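Local coordinates for protein integral membrane indolylacetylinositol arabinosyltransferase EmbC (Mycolicibacterium smegmatis, PDB 7BVE) that probably transfers arabinose units at the mycobacterial cell membrane to build the arabinan of the cell wall, and binds the drug ethambutol, at residues Thr478-Val492 / Arg1062-Ser1074. Numbering follows the deposited sequence.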
ATOM      1  N   THR A 478      -1.311  35.081  19.746  1.00 15.07           N
ATOM      2  CA  THR A 478      -1.236  34.851  21.179  1.00 15.07           C
ATOM      3  C   THR A 478      -0.930  33.380  21.445  1.00 15.07           C
ATOM      4  O   THR A 478      -0.683  32.599  20.527  1.00 15.07           O
ATOM      5  CB  THR A 478      -2.531  35.285  21.860  1.00 15.07           C
ATOM      6  OG1 THR A 478      -3.620  34.498  21.374  1.00 15.07           O
ATOM      7  CG2 THR A 478      -2.817  36.721  21.570  1.00 15.07           C
ATOM      8  N   LEU A 479      -0.938  32.985  22.717  1.00 15.07           N
ATOM      9  CA  LEU A 479      -0.636  31.598  23.054  1.00 15.07           C
ATOM     10  C   LEU A 479      -1.851  30.705  22.858  1.00 15.07           C
ATOM     11  O   LEU A 479      -1.734  29.586  22.338  1.00 15.07           O
ATOM     12  CB  LEU A 479      -0.144  31.503  24.497  1.00 15.07           C
ATOM     13  CG  LEU A 479       0.277  30.123  25.001  1.00 15.07           C
ATOM     14  CD1 LEU A 479       1.516  29.628  24.293  1.00 15.07           C
ATOM     15  CD2 LEU A 479       0.491  30.146  26.487  1.00 15.07           C
ATOM     16  N   ALA A 480      -3.022  31.193  23.279  1.00 15.07           N
ATOM     17  CA  ALA A 480      -4.250  30.414  23.194  1.00 15.07           C
ATOM     18  C   ALA A 480      -4.631  30.143  21.752  1.00 15.07           C
ATOM     19  O   ALA A 480      -5.075  29.038  21.425  1.00 15.07           O
ATOM     20  CB  ALA A 480      -5.382  31.141  23.909  1.00 15.07           C
ATOM     21  N   ALA A 481      -4.420  31.131  20.877  1.00 15.07           N
ATOM     22  CA  ALA A 481      -4.742  30.993  19.461  1.00 15.07           C
ATOM     23  C   ALA A 481      -3.937  29.879  18.812  1.00 15.07           C
ATOM     24  O   ALA A 481      -4.501  29.005  18.146  1.00 15.07           O
ATOM     25  CB  ALA A 481      -4.495  32.315  18.742  1.00 15.07           C
ATOM     26  N   GLU A 482      -2.628  29.847  19.062  1.00 15.07           N
ATOM     27  CA  GLU A 482      -1.783  28.855  18.411  1.00 15.07           C
ATOM     28  C   GLU A 482      -1.961  27.468  19.015  1.00 15.07           C
ATOM     29  O   GLU A 482      -1.948  26.473  18.281  1.00 15.07           O
ATOM     30  CB  GLU A 482      -0.321  29.275  18.474  1.00 15.07           C
ATOM     31  CG  GLU A 482      -0.032  30.565  17.760  1.00 15.07           C
ATOM     32  CD  GLU A 482       1.447  30.804  17.595  1.00 15.07           C
ATOM     33  OE1 GLU A 482       2.234  29.952  18.044  1.00 15.07           O
ATOM     34  OE2 GLU A 482       1.827  31.843  17.024  1.00 15.07           O
ATOM     35  N   LEU A 483      -2.158  27.376  20.337  1.00 15.07           N
ATOM     36  CA  LEU A 483      -2.397  26.069  20.949  1.00 15.07           C
ATOM     37  C   LEU A 483      -3.712  25.459  20.481  1.00 15.07           C
ATOM     38  O   LEU A 483      -3.759  24.286  20.082  1.00 15.07           O
ATOM     39  CB  LEU A 483      -2.394  26.173  22.472  1.00 15.07           C
ATOM     40  CG  LEU A 483      -1.094  26.399  23.232  1.00 15.07           C
ATOM     41  CD1 LEU A 483      -1.410  26.539  24.698  1.00 15.07           C
ATOM     42  CD2 LEU A 483      -0.146  25.250  23.011  1.00 15.07           C
ATOM     43  N   GLN A 484      -4.793  26.242  20.517  1.00 15.07           N
ATOM     44  CA  GLN A 484      -6.088  25.714  20.124  1.00 15.07           C
ATOM     45  C   GLN A 484      -6.165  25.461  18.627  1.00 15.07           C
ATOM     46  O   GLN A 484      -6.811  24.497  18.204  1.00 15.07           O
ATOM     47  CB  GLN A 484      -7.183  26.668  20.575  1.00 15.07           C
ATOM     48  CG  GLN A 484      -7.302  26.759  22.075  1.00 15.07           C
ATOM     49  CD  GLN A 484      -8.292  27.804  22.509  1.00 15.07           C
ATOM     50  OE1 GLN A 484      -8.886  28.490  21.683  1.00 15.07           O
ATOM     51  NE2 GLN A 484      -8.461  27.952  23.814  1.00 15.07           N
ATOM     52  N   ALA A 485      -5.470  26.264  17.815  1.00 15.07           N
ATOM     53  CA  ALA A 485      -5.429  26.009  16.383  1.00 15.07           C
ATOM     54  C   ALA A 485      -4.646  24.747  16.061  1.00 15.07           C
ATOM     55  O   ALA A 485      -5.027  24.003  15.156  1.00 15.07           O
ATOM     56  CB  ALA A 485      -4.834  27.207  15.658  1.00 15.07           C
ATOM     57  N   SER A 486      -3.568  24.465  16.799  1.00 15.07           N
ATOM     58  CA  SER A 486      -2.801  23.249  16.540  1.00 15.07           C
ATOM     59  C   SER A 486      -3.569  22.003  16.955  1.00 15.07           C
ATOM     60  O   SER A 486      -3.565  20.997  16.230  1.00 15.07           O
ATOM     61  CB  SER A 486      -1.466  23.316  17.266  1.00 15.07           C
ATOM     62  OG  SER A 486      -0.694  24.396  16.779  1.00 15.07           O
ATOM     63  N   SER A 487      -4.254  22.063  18.102  1.00 15.07           N
ATOM     64  CA  SER A 487      -5.107  20.954  18.523  1.00 15.07           C
ATOM     65  C   SER A 487      -6.250  20.727  17.541  1.00 15.07           C
ATOM     66  O   SER A 487      -6.603  19.580  17.239  1.00 15.07           O
ATOM     67  CB  SER A 487      -5.660  21.231  19.916  1.00 15.07           C
ATOM     68  OG  SER A 487      -4.615  21.354  20.857  1.00 15.07           O
ATOM     69  N   PHE A 488      -6.799  21.809  16.989  1.00 15.07           N
ATOM     70  CA  PHE A 488      -7.904  21.705  16.046  1.00 15.07           C
ATOM     71  C   PHE A 488      -7.455  21.149  14.699  1.00 15.07           C
ATOM     72  O   PHE A 488      -8.174  20.352  14.091  1.00 15.07           O
ATOM     73  CB  PHE A 488      -8.544  23.079  15.897  1.00 15.07           C
ATOM     74  CG  PHE A 488      -9.736  23.106  15.011  1.00 15.07           C
ATOM     75  CD1 PHE A 488     -10.926  22.543  15.419  1.00 15.07           C
ATOM     76  CD2 PHE A 488      -9.684  23.738  13.786  1.00 15.07           C
ATOM     77  CE1 PHE A 488     -12.027  22.579  14.613  1.00 15.07           C
ATOM     78  CE2 PHE A 488     -10.782  23.774  12.984  1.00 15.07           C
ATOM     79  CZ  PHE A 488     -11.955  23.195  13.400  1.00 15.07           C
ATOM     80  N   LYS A 489      -6.273  21.553  14.217  1.00 15.07           N
ATOM     81  CA  LYS A 489      -5.741  20.992  12.976  1.00 15.07           C
ATOM     82  C   LYS A 489      -5.414  19.520  13.125  1.00 15.07           C
ATOM     83  O   LYS A 489      -5.556  18.748  12.174  1.00 15.07           O
ATOM     84  CB  LYS A 489      -4.483  21.730  12.542  1.00 15.07           C
ATOM     85  CG  LYS A 489      -4.686  23.114  12.054  1.00 15.07           C
ATOM     86  CD  LYS A 489      -3.360  23.687  11.663  1.00 15.07           C
ATOM     87  CE  LYS A 489      -3.501  25.111  11.234  1.00 15.07           C
ATOM     88  NZ  LYS A 489      -2.185  25.668  10.866  1.00 15.07           N
ATOM     89  N   SER A 490      -4.938  19.117  14.304  1.00 15.07           N
ATOM     90  CA  SER A 490      -4.701  17.699  14.544  1.00 15.07           C
ATOM     91  C   SER A 490      -6.008  16.921  14.607  1.00 15.07           C
ATOM     92  O   SER A 490      -6.070  15.770  14.169  1.00 15.07           O
ATOM     93  CB  SER A 490      -3.912  17.516  15.832  1.00 15.07           C
ATOM     94  OG  SER A 490      -3.720  16.144  16.104  1.00 15.07           O
ATOM     95  N   ALA A 491      -7.065  17.538  15.141  1.00 15.07           N
ATOM     96  CA  ALA A 491      -8.351  16.852  15.228  1.00 15.07           C
ATOM     97  C   ALA A 491      -9.013  16.714  13.864  1.00 15.07           C
ATOM     98  O   ALA A 491      -9.619  15.682  13.570  1.00 15.07           O
ATOM     99  CB  ALA A 491      -9.275  17.592  16.187  1.00 15.07           C
ATOM    100  N   VAL A 492      -8.910  17.735  13.019  1.00 15.07           N
ATOM    101  CA  VAL A 492      -9.597  17.737  11.732  1.00 15.07           C
ATOM    102  C   VAL A 492      -8.807  16.964  10.688  1.00 15.07           C
ATOM    103  O   VAL A 492      -9.289  15.973  10.136  1.00 15.07           O
ATOM    104  CB  VAL A 492      -9.852  19.174  11.241  1.00 15.07           C
ATOM    105  CG1 VAL A 492     -10.412  19.165   9.842  1.00 15.07           C
ATOM    106  CG2 VAL A 492     -10.804  19.880  12.164  1.00 15.07           C
ATOM    107  N   ARG A1062      -7.542  42.577  24.290  1.00 15.07           N
ATOM    108  CA  ARG A1062      -7.681  41.203  24.735  1.00 15.07           C
ATOM    109  C   ARG A1062      -6.415  40.771  25.455  1.00 15.07           C
ATOM    110  O   ARG A1062      -5.394  41.452  25.412  1.00 15.07           O
ATOM    111  CB  ARG A1062      -7.959  40.308  23.532  1.00 15.07           C
ATOM    112  CG  ARG A1062      -9.251  40.641  22.838  1.00 15.07           C
ATOM    113  CD  ARG A1062     -10.398  40.164  23.668  1.00 15.07           C
ATOM    114  NE  ARG A1062     -11.687  40.304  23.005  1.00 15.07           N
ATOM    115  CZ  ARG A1062     -12.597  41.222  23.305  1.00 15.07           C
ATOM    116  NH1 ARG A1062     -12.398  42.068  24.298  1.00 15.07           N
ATOM    117  NH2 ARG A1062     -13.732  41.249  22.630  1.00 15.07           N
ATOM    118  N   SER A1063      -6.482  39.635  26.125  1.00 15.07           N
ATOM    119  CA  SER A1063      -5.336  39.123  26.854  1.00 15.07           C
ATOM    120  C   SER A1063      -4.683  37.996  26.062  1.00 15.07           C
ATOM    121  O   SER A1063      -5.038  37.727  24.915  1.00 15.07           O
ATOM    122  CB  SER A1063      -5.755  38.671  28.247  1.00 15.07           C
ATOM    123  OG  SER A1063      -6.623  37.561  28.175  1.00 15.07           O
ATOM    124  N   GLY A1064      -3.716  37.332  26.670  1.00 15.07           N
ATOM    125  CA  GLY A1064      -2.967  36.307  25.984  1.00 15.07           C
ATOM    126  C   GLY A1064      -3.495  34.906  26.121  1.00 15.07           C
ATOM    127  O   GLY A1064      -2.943  33.989  25.513  1.00 15.07           O
ATOM    128  N   TRP A1065      -4.546  34.702  26.911  1.00 15.07           N
ATOM    129  CA  TRP A1065      -5.186  33.400  27.045  1.00 15.07           C
ATOM    130  C   TRP A1065      -6.665  33.462  26.692  1.00 15.07           C
ATOM    131  O   TRP A1065      -7.401  32.516  26.984  1.00 15.07           O
ATOM    132  CB  TRP A1065      -5.004  32.855  28.465  1.00 15.07           C
ATOM    133  CG  TRP A1065      -5.548  33.755  29.515  1.00 15.07           C
ATOM    134  CD1 TRP A1065      -6.810  33.754  30.016  1.00 15.07           C
ATOM    135  CD2 TRP A1065      -4.849  34.800  30.192  1.00 15.07           C
ATOM    136  NE1 TRP A1065      -6.944  34.733  30.963  1.00 15.07           N
ATOM    137  CE2 TRP A1065      -5.753  35.391  31.088  1.00 15.07           C
ATOM    138  CE3 TRP A1065      -3.546  35.294  30.127  1.00 15.07           C
ATOM    139  CZ2 TRP A1065      -5.398  36.449  31.911  1.00 15.07           C
ATOM    140  CZ3 TRP A1065      -3.196  36.343  30.943  1.00 15.07           C
ATOM    141  CH2 TRP A1065      -4.118  36.910  31.825  1.00 15.07           C
ATOM    142  N   TRP A1066      -7.108  34.548  26.070  1.00 15.07           N
ATOM    143  CA  TRP A1066      -8.514  34.751  25.765  1.00 15.07           C
ATOM    144  C   TRP A1066      -8.941  33.890  24.585  1.00 15.07           C
ATOM    145  O   TRP A1066      -8.161  33.650  23.664  1.00 15.07           O
ATOM    146  CB  TRP A1066      -8.749  36.219  25.444  1.00 15.07           C
ATOM    147  CG  TRP A1066     -10.138  36.552  25.102  1.00 15.07           C
ATOM    148  CD1 TRP A1066     -11.183  36.685  25.956  1.00 15.07           C
ATOM    149  CD2 TRP A1066     -10.664  36.724  23.791  1.00 15.07           C
ATOM    150  NE1 TRP A1066     -12.326  36.978  25.260  1.00 15.07           N
ATOM    151  CE2 TRP A1066     -12.030  37.007  23.925  1.00 15.07           C
ATOM    152  CE3 TRP A1066     -10.102  36.700  22.512  1.00 15.07           C
ATOM    153  CZ2 TRP A1066     -12.843  37.246  22.832  1.00 15.07           C
ATOM    154  CZ3 TRP A1066     -10.905  36.937  21.436  1.00 15.07           C
ATOM    155  CH2 TRP A1066     -12.261  37.210  21.597  1.00 15.07           C
ATOM    156  N   SER A1067     -10.195  33.427  24.616  1.00 15.07           N
ATOM    157  CA  SER A1067     -10.786  32.657  23.531  1.00 15.07           C
ATOM    158  C   SER A1067     -12.296  32.849  23.543  1.00 15.07           C
ATOM    159  O   SER A1067     -12.923  32.632  24.590  1.00 15.07           O
ATOM    160  CB  SER A1067     -10.449  31.178  23.652  1.00 15.07           C
ATOM    161  OG  SER A1067     -11.065  30.444  22.620  1.00 15.07           O
ATOM    162  N   PRO A1068     -12.906  33.255  22.420  1.00 15.07           N
ATOM    163  CA  PRO A1068     -14.330  33.623  22.434  1.00 15.07           C
ATOM    164  C   PRO A1068     -15.315  32.462  22.455  1.00 15.07           C
ATOM    165  O   PRO A1068     -16.341  32.530  23.136  1.00 15.07           O
ATOM    166  CB  PRO A1068     -14.479  34.434  21.144  1.00 15.07           C
ATOM    167  CG  PRO A1068     -13.438  33.906  20.251  1.00 15.07           C
ATOM    168  CD  PRO A1068     -12.282  33.527  21.117  1.00 15.07           C
ATOM    169  N   ALA A1069     -15.018  31.397  21.723  1.00 15.07           N
ATOM    170  CA  ALA A1069     -15.973  30.340  21.437  1.00 15.07           C
ATOM    171  C   ALA A1069     -15.195  29.135  20.937  1.00 15.07           C
ATOM    172  O   ALA A1069     -14.064  29.286  20.467  1.00 15.07           O
ATOM    173  CB  ALA A1069     -17.000  30.797  20.388  1.00 15.07           C
ATOM    174  N   PRO A1070     -15.749  27.929  21.053  1.00 15.07           N
ATOM    175  CA  PRO A1070     -15.054  26.757  20.514  1.00 15.07           C
ATOM    176  C   PRO A1070     -15.016  26.776  18.997  1.00 15.07           C
ATOM    177  O   PRO A1070     -15.771  27.475  18.326  1.00 15.07           O
ATOM    178  CB  PRO A1070     -15.883  25.585  21.036  1.00 15.07           C
ATOM    179  CG  PRO A1070     -16.554  26.106  22.222  1.00 15.07           C
ATOM    180  CD  PRO A1070     -16.870  27.522  21.915  1.00 15.07           C
ATOM    181  N   LEU A1071     -14.096  25.996  18.452  1.00 15.07           N
ATOM    182  CA  LEU A1071     -13.946  25.851  17.014  1.00 15.07           C
ATOM    183  C   LEU A1071     -14.780  24.662  16.565  1.00 15.07           C
ATOM    184  O   LEU A1071     -14.517  23.530  16.974  1.00 15.07           O
ATOM    185  CB  LEU A1071     -12.477  25.667  16.644  1.00 15.07           C
ATOM    186  CG  LEU A1071     -11.570  26.886  16.806  1.00 15.07           C
ATOM    187  CD1 LEU A1071     -10.125  26.493  16.668  1.00 15.07           C
ATOM    188  CD2 LEU A1071     -11.915  27.916  15.765  1.00 15.07           C
ATOM    189  N   ARG A1072     -15.792  24.922  15.741  1.00 15.07           N
ATOM    190  CA  ARG A1072     -16.708  23.875  15.307  1.00 15.07           C
ATOM    191  C   ARG A1072     -16.091  23.097  14.158  1.00 15.07           C
ATOM    192  O   ARG A1072     -15.777  23.672  13.115  1.00 15.07           O
ATOM    193  CB  ARG A1072     -18.039  24.457  14.854  1.00 15.07           C
ATOM    194  CG  ARG A1072     -19.033  23.375  14.564  1.00 15.07           C
ATOM    195  CD  ARG A1072     -20.284  23.865  13.896  1.00 15.07           C
ATOM    196  NE  ARG A1072     -21.249  22.780  13.823  1.00 15.07           N
ATOM    197  CZ  ARG A1072     -21.261  21.840  12.889  1.00 15.07           C
ATOM    198  NH1 ARG A1072     -20.353  21.834  11.930  1.00 15.07           N
ATOM    199  NH2 ARG A1072     -22.179  20.893  12.923  1.00 15.07           N
ATOM    200  N   LEU A1073     -15.943  21.792  14.331  1.00 19.51           N
ATOM    201  CA  LEU A1073     -15.409  20.937  13.283  1.00 19.51           C
ATOM    202  C   LEU A1073     -16.558  20.215  12.597  1.00 19.51           C
ATOM    203  O   LEU A1073     -17.430  19.649  13.262  1.00 19.51           O
ATOM    204  CB  LEU A1073     -14.377  19.951  13.836  1.00 19.51           C
ATOM    205  CG  LEU A1073     -14.663  18.751  14.738  1.00 19.51           C
ATOM    206  CD1 LEU A1073     -13.488  17.812  14.660  1.00 19.51           C
ATOM    207  CD2 LEU A1073     -14.884  19.176  16.173  1.00 19.51           C
ATOM    208  N   SER A1074     -16.577  20.271  11.272  1.00 28.36           N
ATOM    209  CA  SER A1074     -17.608  19.591  10.504  1.00 28.36           C
ATOM    210  C   SER A1074     -17.295  18.106  10.462  1.00 28.36           C
ATOM    211  O   SER A1074     -16.240  17.702   9.962  1.00 28.36           O
ATOM    212  CB  SER A1074     -17.688  20.162   9.093  1.00 28.36           C
ATOM    213  OG  SER A1074     -16.520  19.851   8.361  1.00 28.36           O
TER
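Leu1071 lies over one face of the Phe488 ring, its CB 3.9 Å from the ring centroid and 19° off the normal, a CH-pi contact in which the methylene directs C-H toward the pi face. The leucine branch carries CD1 on to Phe488 CG and to Phe488 CB, 3.8 Å away. With CG anti to the backbone N (chi1 -177°), Phe488 leans off helix 479-492 into the extended 1062-1074 chain, and Arg1072 O sits at the ring edge, near its plane. The opposite face takes Val492 CG2 from the next helical turn. Leu1073 CB meets Phe488 CE1 at 3.6 Å and also touches Val492 CG2, an aliphatic pair suited to an apolar ring. This cluster is the dense part of the contact.

Here a helix of the GT-C-type region is flanked along one side by the C-terminal tail, which leaves strand 1056-1062, an edge of the seven-stranded antiparallel sheet, and runs from the helix N-terminus towards its C-terminus. Bonds from Arg207 to Ala1069 O and from Arg1072 NE to Asp178 O tie the tail to the N-terminal part of the protein.

At the helix start, Thr478 is the N-cap, its OG1 weakly accepting from Ala481 N, while Gly1064, without a side chain, brings its O within 3.9 Å of Thr478 CB. Small Ala480 lets the chain come close, its CB 3.8 Å from Trp1066 O.

On the looser side, nearer solvent, Ser1067 OG donates to an in-plane lone pair of Gln484 OE1 (3.1 Å), two polar side chains suiting a partly exposed place. Exposed Ala491 barely meets Leu1073, CB to CD1 4.5 Å.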